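Local coordinates for putative carbohydrate metabolism domain-containing protein (Bacteroides vulgatus, PDB 3S30) that is of unproven function but is probably a carbohydrate-metabolism protein, perhaps a glycoside hydrolase, with a galactose-binding-like beta domain that holds a sodium ion, at residues A[220-226]-A[291-297]; A[245-249]-A[280-286]; A[104-108]-A[164-168]. All blocks are in the same frame, centred on the assembly; numbering follows the deposited sequence.

In the fold
All three contacts lie within the putative carbohydrate metabolism domain, whose antiparallel strands make a galactose-binding-like fold. Contact 3 comes first along the chain; contact 2 falls between the two strands that contact 1 joins. Contacts 1 and 2 have centres about 9 Å apart and touch: Tyr-225 OH lies 2.7 Å from His-286 O, a probable hydrogen bond, and Leu-296 packs against Ile-282. Contact 3 sits about 15 Å from contact 1 between centres, the indole of Trp-291 reaching Cys-166; contacts 2 and 3, centres about 19 Å apart, do not touch. Strand 339-349 runs beside both 218-228 and 166-173, tying the sodium site to the strand pair of contact 1.

Contact 1: A[220-226]-A[291-297]; sequences KLVGYYK and WTRFELD
Residues 220-226 and 291-297 pair antiparallel from Lys-220 opposite Asp-297 to Tyr-225 opposite Thr-292, their strand axes 143° apart and joined by six backbone hydrogen bonds, of which Gly-223 N to Phe-294 O is weak. Phe-294 turns its ring back over the partner strand: with CG set between its own N and carbonyl carbon (chi1 58°), one face lies on Gly-223, whose CA is 3.8 Å from the ring centroid. A beta carbon on Gly-223 would collide with CZ of that ring. Leu-221 and Tyr-225 flank the phenyl group, CD1 of Tyr-225 meeting CD2 of Phe-294 at 4.1 Å. This is a regular antiparallel pair of the galactose-binding-like beta domain: Leu-221, Phe-294 and Leu-296 turn to the core, and a salt-bridge network lies opposite, with Val-222 and Tyr-224 among the charges. There Arg-293 NH1 gives a bond of 2.9 Å to Glu-295 OE1, lying nearly in the guanidinium plane, while OE2 takes Lys-220 NZ at 3.3 Å; Asp-297 adds a long salt bridge to the same lysine. The aliphatic part of Arg-293 covers one face of Tyr-224, off-centre. The extended Lys-226 chain crosses Trp-291 at about a right angle, CE standing 3.5 Å from the centroid of the five-membered ring and NZ making a cation-pi contact. A serine in place of Trp-291 would probably leave the Lys-226 ammonium without its aromatic partner and uncover CB of Tyr-224, against which indole CE3 rests. Strand 339-349 bonds to the other edge of 220-226, and its Leu-345, with Ile-248 of strand 247-254, packs against Leu-221 and Phe-294.

Contact 2: A[245-249]-A[280-286]; sequences VFNIY and AVITDTH
The ring of Phe-246 takes the hydroxyl of Thr-285 over one face, OG1 standing 3.1 Å above the ring plane toward the rim, while His-286 O lies at the edge, near that plane. Ile-282 approaches obliquely, its CD1 4.1 Å from CE1. Tyr-225 and Tyr-227 also meet this ring obliquely, planes roughly 50-55° apart, and Leu-340 adds to its burial. The threonine is drawn in from two directions: its chi1 of -152° swings OG1 over the ring and within 3.2 Å of Phe-246 O, a weak hydrogen bond, and CG2 rests 3.9 Å from CB of Val-245. Strands 247-254 and 276-281 are antiparallel neighbours in this galactose-binding-like beta fold, and here their pairing runs out. Tyr-249 still stands opposite Val-281 as a non-hydrogen-bonded pair, its CB 4.2 Å from CG2 of the valine, and next to it Ile-282 N reaches Ile-248 O at 3.0 Å almost straight along the carbonyl. After Ile-282 the chain leaves as a loop and comes back at Thr-285. Ile-282 spans the two parts of the contact, its CG2 meeting CB of Ile-248 at 4.0 Å. On the outer turn of the loop, where Asp-284 and His-286 are exposed, His-286 ND1 donates in its own ring plane to Asp-284 OD1, 2.6 Å away, arriving from above the carboxylate plane. Ile-248 continues inward to Leu-323 and Ile-342, and the ring of Tyr-249 meets that of Tyr-271 edge-to-face.

Contact 3: A[104-108]-A[164-168]; sequences FNFEN and GNCLQ. With NA (sodium ion), chain C.
Phe-106 and Leu-167 form the tight, buried half of this contact. CB of the leucine sits over one face of the phenyl ring, 4.0 Å from its centroid and 20° off the normal, while the backbone carbonyl carbon of Phe-104 lies over the opposite face. Phe-106 CB presses on the start of strand 166-173, 3.5 Å from Leu-167 N. Leu-122 and Leu-345 pack against the Phe-106 side chain from neighbouring strands. The backbone at Phe-106 is left-handed (phi 60°), which sends the phenyl group inward while the carbonyl of Asn-105 and the carboxylate of Glu-107 turn to the sodium ion; the Asn-105 amide goes instead to Glu-124. In this galactose-binding-like beta domain the metal site pins the loop between strands 103-104 and 108-114 to the start of strand 166-173, an inner strand flanked by 155-158 and 339-349: Asn-105 O binds sodium at 2.3 Å and Asn-165 O at 2.4 Å, with Asp-343 of strand 339-349 as a further ligand. Glu-107 OE2 is a longer ligand, at 2.9 Å. This is the partly exposed, looser half, held by polar atoms. Glu-107 bends at chi2 (-60°), which folds its carboxylate back across Asn-165; OE1 then accepts the backbone N of Asn-165 at 3.0 Å on its syn side. The asparagine side chain answers with a more bent bond, ND2 to Glu-107 O, 3.2 Å long. The carboxylate is thus gripped at one oxygen by the chain and at the other by the metal. Gly-164 passes just beside OE2, where a beta carbon would run into that oxygen.

Contact 1: A[220-226]-A[291-297]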
loop_
_atom_site.group_PDB
_atom_site.type_symbol
_atom_site.label_atom_id
_atom_site.label_comp_id
_atom_site.label_asym_id
_atom_site.label_seq_id
_atom_site.Cartn_x
_atom_site.Cartn_y
_atom_site.Cartn_z
ATOM N N LYS A 220 4.989 -14.224 -8.248
ATOM C CA LYS A 220 5.407 -12.888 -8.669
ATOM C C LYS A 220 4.301 -11.846 -8.670
ATOM O O LYS A 220 3.101 -12.165 -8.801
ATOM C CB LYS A 220 6.152 -12.932 -10.014
ATOM C CG LYS A 220 5.390 -13.524 -11.164
ATOM C CD LYS A 220 6.288 -13.758 -12.383
ATOM C CE LYS A 220 7.042 -15.090 -12.282
ATOM N NZ LYS A 220 7.994 -15.319 -13.413
ATOM N N LEU A 221 4.730 -10.600 -8.468
ATOM C CA LEU A 221 3.852 -9.443 -8.515
ATOM C C LEU A 221 4.215 -8.658 -9.760
ATOM O O LEU A 221 5.340 -8.167 -9.882
ATOM C CB LEU A 221 4.031 -8.562 -7.255
ATOM C CG LEU A 221 3.143 -7.303 -7.167
ATOM C CD1 LEU A 221 1.657 -7.670 -6.996
ATOM C CD2 LEU A 221 3.601 -6.373 -6.050
ATOM N N VAL A 222 3.278 -8.562 -10.696
ATOM C CA VAL A 222 3.531 -7.861 -11.939
ATOM C C VAL A 222 2.526 -6.726 -12.058
ATOM O O VAL A 222 1.414 -6.832 -11.568
ATOM C CB VAL A 222 3.481 -8.804 -13.195
ATOM C CG1 VAL A 222 4.380 -10.029 -13.000
ATOM C CG2 VAL A 222 2.075 -9.240 -13.502
ATOM N N GLY A 223 2.945 -5.641 -12.703
ATOM C CA GLY A 223 2.090 -4.490 -12.947
ATOM C C GLY A 223 2.845 -3.432 -13.723
ATOM O O GLY A 223 3.949 -3.678 -14.195
ATOM N N TYR A 224 2.246 -2.255 -13.849
ATOM C CA TYR A 224 2.832 -1.141 -14.590
ATOM C C TYR A 224 2.785 0.105 -13.721
ATOM O O TYR A 224 1.831 0.282 -12.974
ATOM C CB TYR A 224 2.064 -0.892 -15.893
ATOM C CG TYR A 224 2.261 -1.970 -16.933
ATOM C CD1 TYR A 224 1.581 -3.183 -16.842
ATOM C CD2 TYR A 224 3.129 -1.781 -18.014
ATOM C CE1 TYR A 224 1.757 -4.182 -17.786
ATOM C CE2 TYR A 224 3.319 -2.771 -18.962
ATOM C CZ TYR A 224 2.629 -3.969 -18.849
ATOM O OH TYR A 224 2.798 -4.952 -19.796
ATOM N N TYR A 225 3.811 0.956 -13.818
ATOM C CA TYR A 225 3.843 2.216 -13.073
ATOM C C TYR A 225 4.321 3.430 -13.900
ATOM O O TYR A 225 4.908 3.293 -14.982
ATOM C CB TYR A 225 4.726 2.067 -11.818
ATOM C CG TYR A 225 6.199 2.299 -12.070
ATOM C CD1 TYR A 225 7.033 1.263 -12.440
ATOM C CD2 TYR A 225 6.756 3.569 -11.933
ATOM C CE1 TYR A 225 8.388 1.478 -12.681
ATOM C CE2 TYR A 225 8.096 3.792 -12.163
ATOM C CZ TYR A 225 8.911 2.745 -12.536
ATOM O OH TYR A 225 10.246 2.976 -12.777
ATOM N N LYS A 226 4.018 4.610 -13.366
ATOM C CA LYS A 226 4.654 5.867 -13.728
ATOM C C LYS A 226 4.989 6.540 -12.399
ATOM O O LYS A 226 4.254 6.380 -11.420
ATOM C CB LYS A 226 3.707 6.778 -14.524
ATOM C CG LYS A 226 3.244 6.269 -15.892
ATOM C CD LYS A 226 2.408 7.338 -16.583
ATOM C CE LYS A 226 1.952 6.917 -17.968
ATOM N NZ LYS A 226 1.036 7.908 -18.630
ATOM N N TRP A 291 4.281 4.266 -19.031
ATOM C CA TRP A 291 3.940 3.004 -18.387
ATOM C C TRP A 291 5.113 2.010 -18.484
ATOM O O TRP A 291 5.507 1.584 -19.594
ATOM C CB TRP A 291 2.676 2.386 -18.997
ATOM C CG TRP A 291 1.459 3.119 -18.646
ATOM C CD1 TRP A 291 0.604 3.757 -19.502
ATOM C CD2 TRP A 291 0.943 3.327 -17.330
ATOM N NE1 TRP A 291 -0.412 4.347 -18.798
ATOM C CE2 TRP A 291 -0.234 4.095 -17.462
ATOM C CE3 TRP A 291 1.357 2.932 -16.048
ATOM C CZ2 TRP A 291 -0.999 4.478 -16.365
ATOM C CZ3 TRP A 291 0.593 3.314 -14.955
ATOM C CH2 TRP A 291 -0.567 4.081 -15.120
ATOM N N THR A 292 5.654 1.670 -17.314
ATOM C CA THR A 292 6.823 0.808 -17.177
ATOM C C THR A 292 6.454 -0.452 -16.380
ATOM O O THR A 292 5.948 -0.374 -15.250
ATOM C CB THR A 292 7.979 1.555 -16.450
ATOM O OG1 THR A 292 8.339 2.741 -17.180
ATOM C CG2 THR A 292 9.210 0.653 -16.285
ATOM N N ARG A 293 6.719 -1.609 -16.970
ATOM C CA ARG A 293 6.433 -2.890 -16.340
ATOM C C ARG A 293 7.388 -3.209 -15.202
ATOM O O ARG A 293 8.576 -2.921 -15.281
ATOM C CB ARG A 293 6.527 -4.017 -17.374
ATOM C CG ARG A 293 6.008 -5.349 -16.863
ATOM C CD ARG A 293 5.625 -6.209 -18.021
ATOM N NE ARG A 293 5.036 -7.492 -17.647
ATOM C CZ ARG A 293 5.729 -8.547 -17.224
ATOM N NH1 ARG A 293 7.058 -8.493 -17.091
ATOM N NH2 ARG A 293 5.085 -9.668 -16.925
ATOM N N PHE A 294 6.851 -3.816 -14.151
ATOM C CA PHE A 294 7.655 -4.405 -13.092
ATOM C C PHE A 294 7.272 -5.874 -12.918
ATOM O O PHE A 294 6.160 -6.286 -13.254
ATOM C CB PHE A 294 7.551 -3.607 -11.773
ATOM C CG PHE A 294 6.137 -3.455 -11.219
ATOM C CD1 PHE A 294 5.609 -4.404 -10.353
ATOM C CD2 PHE A 294 5.368 -2.335 -11.522
ATOM C CE1 PHE A 294 4.313 -4.264 -9.826
ATOM C CE2 PHE A 294 4.068 -2.179 -11.002
ATOM C CZ PHE A 294 3.546 -3.147 -10.149
ATOM N N GLU A 295 8.226 -6.669 -12.443
ATOM C CA GLU A 295 8.027 -8.101 -12.256
ATOM C C GLU A 295 8.874 -8.560 -11.077
ATOM O O GLU A 295 10.047 -8.876 -11.247
ATOM C CB GLU A 295 8.392 -8.873 -13.533
ATOM C CG GLU A 295 8.161 -10.394 -13.442
ATOM C CD GLU A 295 8.564 -11.153 -14.711
ATOM O OE1 GLU A 295 8.622 -10.543 -15.804
ATOM O OE2 GLU A 295 8.824 -12.370 -14.609
ATOM N N LEU A 296 8.271 -8.591 -9.888
ATOM C CA LEU A 296 8.992 -8.913 -8.646
ATOM C C LEU A 296 8.747 -10.368 -8.266
ATOM O O LEU A 296 7.615 -10.755 -8.005
ATOM C CB LEU A 296 8.534 -7.988 -7.512
ATOM C CG LEU A 296 8.344 -6.502 -7.873
ATOM C CD1 LEU A 296 7.888 -5.703 -6.657
ATOM C CD2 LEU A 296 9.630 -5.907 -8.477
ATOM N N ASP A 297 9.800 -11.180 -8.257
ATOM C CA ASP A 297 9.684 -12.589 -7.856
ATOM C C ASP A 297 9.614 -12.698 -6.336
ATOM O O ASP A 297 10.375 -12.048 -5.619
ATOM C CB ASP A 297 10.882 -13.414 -8.353
ATOM C CG ASP A 297 10.892 -13.614 -9.874
ATOM O OD1 ASP A 297 10.046 -14.376 -10.400
ATOM O OD2 ASP A 297 11.782 -13.045 -10.542
#

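Contact 2: A[245-249]-A[280-286]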
loop_
_atom_site.group_PDB
_atom_site.type_symbol
_atom_site.label_atom_id
_atom_site.label_comp_id
_atom_site.label_asym_id
_atom_site.label_seq_id
_atom_site.Cartn_x
_atom_site.Cartn_y
_atom_site.Cartn_z
ATOM N N VAL A 245 11.794 8.600 -3.460
ATOM C CA VAL A 245 11.612 7.316 -4.130
ATOM C C VAL A 245 10.367 6.645 -3.580
ATOM O O VAL A 245 9.941 6.918 -2.453
ATOM C CB VAL A 245 12.878 6.379 -4.041
ATOM C CG1 VAL A 245 14.154 7.137 -4.513
ATOM C CG2 VAL A 245 13.071 5.796 -2.619
ATOM N N PHE A 246 9.767 5.799 -4.407
ATOM C CA PHE A 246 8.536 5.113 -4.063
ATOM C C PHE A 246 8.852 3.687 -3.642
ATOM O O PHE A 246 9.981 3.232 -3.787
ATOM C CB PHE A 246 7.574 5.122 -5.256
ATOM C CG PHE A 246 7.997 4.236 -6.425
ATOM C CD1 PHE A 246 7.590 2.912 -6.494
ATOM C CD2 PHE A 246 8.741 4.752 -7.475
ATOM C CE1 PHE A 246 7.943 2.103 -7.581
ATOM C CE2 PHE A 246 9.095 3.953 -8.564
ATOM C CZ PHE A 246 8.695 2.626 -8.611
ATOM N N ASN A 247 7.854 2.971 -3.139
ATOM C CA ASN A 247 8.062 1.567 -2.798
ATOM C C ASN A 247 6.917 0.710 -3.313
ATOM O O ASN A 247 5.782 1.148 -3.375
ATOM C CB ASN A 247 8.271 1.376 -1.281
ATOM C CG ASN A 247 9.027 0.078 -0.944
ATOM O OD1 ASN A 247 9.357 -0.707 -1.825
ATOM N ND2 ASN A 247 9.279 -0.149 0.336
ATOM N N ILE A 248 7.256 -0.502 -3.729
ATOM C CA ILE A 248 6.287 -1.536 -4.057
ATOM C C ILE A 248 6.839 -2.833 -3.478
ATOM O O ILE A 248 8.008 -3.180 -3.708
ATOM C CB ILE A 248 6.097 -1.699 -5.591
ATOM C CG1 ILE A 248 5.479 -0.438 -6.208
ATOM C CG2 ILE A 248 5.211 -2.925 -5.928
ATOM C CD1 ILE A 248 5.219 -0.577 -7.742
ATOM N N TYR A 249 6.008 -3.536 -2.715
ATOM C CA TYR A 249 6.346 -4.877 -2.249
ATOM C C TYR A 249 5.105 -5.710 -1.895
ATOM O O TYR A 249 3.974 -5.210 -1.854
ATOM C CB TYR A 249 7.307 -4.814 -1.058
ATOM C CG TYR A 249 6.736 -4.224 0.212
ATOM C CD1 TYR A 249 6.750 -2.853 0.430
ATOM C CD2 TYR A 249 6.220 -5.038 1.218
ATOM C CE1 TYR A 249 6.254 -2.304 1.591
ATOM C CE2 TYR A 249 5.706 -4.493 2.386
ATOM C CZ TYR A 249 5.720 -3.118 2.561
ATOM O OH TYR A 249 5.225 -2.550 3.716
ATOM N N ALA A 280 8.391 -10.030 -1.873
ATOM C CA ALA A 280 8.734 -9.512 -3.191
ATOM C C ALA A 280 8.922 -8.008 -3.071
ATOM O O ALA A 280 7.989 -7.307 -2.694
ATOM C CB ALA A 280 7.639 -9.845 -4.196
ATOM N N VAL A 281 10.122 -7.519 -3.391
ATOM C CA VAL A 281 10.488 -6.122 -3.177
ATOM C C VAL A 281 11.059 -5.501 -4.445
ATOM O O VAL A 281 11.985 -6.037 -5.046
ATOM C CB VAL A 281 11.529 -5.986 -2.012
ATOM C CG1 VAL A 281 11.837 -4.507 -1.696
ATOM C CG2 VAL A 281 11.021 -6.701 -0.753
ATOM N N ILE A 282 10.520 -4.355 -4.851
ATOM C CA ILE A 282 11.033 -3.675 -6.050
ATOM C C ILE A 282 12.412 -3.081 -5.788
ATOM O O ILE A 282 12.697 -2.610 -4.695
ATOM C CB ILE A 282 10.072 -2.580 -6.541
ATOM C CG1 ILE A 282 10.384 -2.196 -7.994
ATOM C CG2 ILE A 282 10.120 -1.368 -5.617
ATOM C CD1 ILE A 282 9.202 -1.615 -8.744
ATOM N N THR A 283 13.273 -3.120 -6.795
ATOM C CA THR A 283 14.605 -2.537 -6.679
ATOM C C THR A 283 14.770 -1.355 -7.647
ATOM O O THR A 283 15.219 -0.290 -7.235
ATOM C CB THR A 283 15.721 -3.628 -6.826
ATOM O OG1 THR A 283 15.619 -4.289 -8.092
ATOM C CG2 THR A 283 15.580 -4.686 -5.702
ATOM N N ASP A 284 14.367 -1.517 -8.908
ATOM C CA ASP A 284 14.411 -0.415 -9.873
ATOM C C ASP A 284 13.212 0.495 -9.634
ATOM O O ASP A 284 12.054 0.075 -9.800
ATOM C CB ASP A 284 14.403 -0.949 -11.302
ATOM C CG ASP A 284 14.847 0.083 -12.321
ATOM O OD1 ASP A 284 14.591 1.288 -12.114
ATOM O OD2 ASP A 284 15.468 -0.317 -13.340
ATOM N N THR A 285 13.493 1.741 -9.262
ATOM C CA THR A 285 12.465 2.666 -8.766
ATOM C C THR A 285 12.494 4.045 -9.482
ATOM O O THR A 285 11.982 5.040 -8.944
ATOM C CB THR A 285 12.664 2.829 -7.244
ATOM O OG1 THR A 285 11.424 3.135 -6.611
ATOM C CG2 THR A 285 13.692 3.887 -6.912
ATOM N N HIS A 286 13.069 4.083 -10.692
ATOM C CA HIS A 286 13.305 5.336 -11.434
ATOM C C HIS A 286 12.031 6.094 -11.835
ATOM O O HIS A 286 10.959 5.508 -11.993
ATOM C CB HIS A 286 14.182 5.093 -12.700
ATOM C CG HIS A 286 13.507 4.300 -13.781
ATOM N ND1 HIS A 286 13.508 2.923 -13.807
ATOM C CD2 HIS A 286 12.825 4.691 -14.886
ATOM C CE1 HIS A 286 12.841 2.498 -14.867
ATOM N NE2 HIS A 286 12.418 3.552 -15.542
#

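Contact 3: A[104-108]-A[164-168]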
loop_
_atom_site.group_PDB
_atom_site.type_symbol
_atom_site.label_atom_id
_atom_site.label_comp_id
_atom_site.label_asym_id
_atom_site.label_seq_id
_atom_site.Cartn_x
_atom_site.Cartn_y
_atom_site.Cartn_z
ATOM N N PHE A 104 -5.826 -6.946 -10.444
ATOM C CA PHE A 104 -6.300 -5.691 -9.854
ATOM C C PHE A 104 -6.283 -4.592 -10.915
ATOM O O PHE A 104 -5.239 -4.309 -11.531
ATOM C CB PHE A 104 -5.476 -5.306 -8.603
ATOM C CG PHE A 104 -5.252 -6.463 -7.645
ATOM C CD1 PHE A 104 -6.317 -7.013 -6.937
ATOM C CD2 PHE A 104 -3.990 -7.029 -7.490
ATOM C CE1 PHE A 104 -6.126 -8.102 -6.075
ATOM C CE2 PHE A 104 -3.788 -8.116 -6.619
ATOM C CZ PHE A 104 -4.861 -8.652 -5.916
ATOM N N ASN A 105 -7.456 -3.989 -11.122
ATOM C CA ASN A 105 -7.685 -3.047 -12.209
ATOM C C ASN A 105 -7.814 -1.597 -11.768
ATOM O O ASN A 105 -7.650 -0.696 -12.584
ATOM C CB ASN A 105 -8.941 -3.444 -12.982
ATOM C CG ASN A 105 -8.821 -4.807 -13.629
ATOM O OD1 ASN A 105 -8.099 -4.975 -14.615
ATOM N ND2 ASN A 105 -9.518 -5.798 -13.068
ATOM N N PHE A 106 -8.115 -1.363 -10.494
ATOM C CA PHE A 106 -8.264 -0.007 -9.962
ATOM C C PHE A 106 -9.382 0.800 -10.646
ATOM O O PHE A 106 -9.261 2.021 -10.809
ATOM C CB PHE A 106 -6.921 0.734 -10.042
ATOM C CG PHE A 106 -5.751 -0.090 -9.572
ATOM C CD1 PHE A 106 -5.555 -0.329 -8.215
ATOM C CD2 PHE A 106 -4.865 -0.653 -10.482
ATOM C CE1 PHE A 106 -4.495 -1.110 -7.770
ATOM C CE2 PHE A 106 -3.789 -1.431 -10.042
ATOM C CZ PHE A 106 -3.605 -1.649 -8.677
ATOM N N GLU A 107 -10.463 0.120 -11.040
ATOM C CA GLU A 107 -11.587 0.766 -11.755
ATOM C C GLU A 107 -12.630 1.339 -10.823
ATOM O O GLU A 107 -13.330 2.282 -11.179
ATOM C CB GLU A 107 -12.333 -0.223 -12.685
ATOM C CG GLU A 107 -11.503 -0.821 -13.814
ATOM C CD GLU A 107 -10.919 0.214 -14.782
ATOM O OE1 GLU A 107 -11.409 1.365 -14.849
ATOM O OE2 GLU A 107 -9.962 -0.146 -15.497
ATOM N N ASN A 108 -12.750 0.724 -9.652
ATOM C CA ASN A 108 -13.912 0.859 -8.801
ATOM C C ASN A 108 -13.567 1.591 -7.519
ATOM O O ASN A 108 -12.553 1.300 -6.878
ATOM C CB ASN A 108 -14.449 -0.530 -8.431
ATOM C CG ASN A 108 -14.793 -1.397 -9.652
ATOM O OD1 ASN A 108 -14.189 -2.457 -9.871
ATOM N ND2 ASN A 108 -15.783 -0.968 -10.424
ATOM N N GLY A 164 -8.035 1.485 -18.408
ATOM C CA GLY A 164 -9.155 2.394 -18.086
ATOM C C GLY A 164 -8.731 3.405 -17.023
ATOM O O GLY A 164 -7.861 4.236 -17.277
ATOM N N ASN A 165 -9.329 3.341 -15.832
ATOM C CA ASN A 165 -8.830 4.100 -14.678
ATOM C C ASN A 165 -7.609 3.403 -14.087
ATOM O O ASN A 165 -7.414 2.195 -14.290
ATOM C CB ASN A 165 -9.854 4.217 -13.538
ATOM C CG ASN A 165 -11.203 4.806 -13.968
ATOM O OD1 ASN A 165 -11.282 5.795 -14.701
ATOM N ND2 ASN A 165 -12.277 4.200 -13.468
ATOM N N CYS A 166 -6.801 4.155 -13.335
ATOM C CA CYS A 166 -5.637 3.588 -12.632
ATOM C C CYS A 166 -5.548 4.088 -11.197
ATOM O O CYS A 166 -6.234 5.028 -10.808
ATOM C CB CYS A 166 -4.329 3.891 -13.398
ATOM S SG CYS A 166 -3.846 5.644 -13.568
ATOM N N LEU A 167 -4.707 3.444 -10.407
ATOM C CA LEU A 167 -4.358 3.950 -9.086
ATOM C C LEU A 167 -3.561 5.266 -9.192
ATOM O O LEU A 167 -2.680 5.408 -10.044
ATOM C CB LEU A 167 -3.535 2.907 -8.328
ATOM C CG LEU A 167 -3.211 3.203 -6.861
ATOM C CD1 LEU A 167 -4.478 3.251 -6.052
ATOM C CD2 LEU A 167 -2.233 2.158 -6.279
ATOM N N GLN A 168 -3.904 6.223 -8.329
ATOM C CA GLN A 168 -3.205 7.496 -8.229
ATOM C C GLN A 168 -2.783 7.693 -6.775
ATOM O O GLN A 168 -3.611 7.974 -5.910
ATOM C CB GLN A 168 -4.113 8.644 -8.667
ATOM C CG GLN A 168 -3.469 10.034 -8.661
ATOM C CD GLN A 168 -4.515 11.152 -8.813
ATOM O OE1 GLN A 168 -4.876 11.526 -9.932
ATOM N NE2 GLN A 168 -5.013 11.678 -7.672
HETATM NA NA NA C . -7.166 -0.131 -14.799
#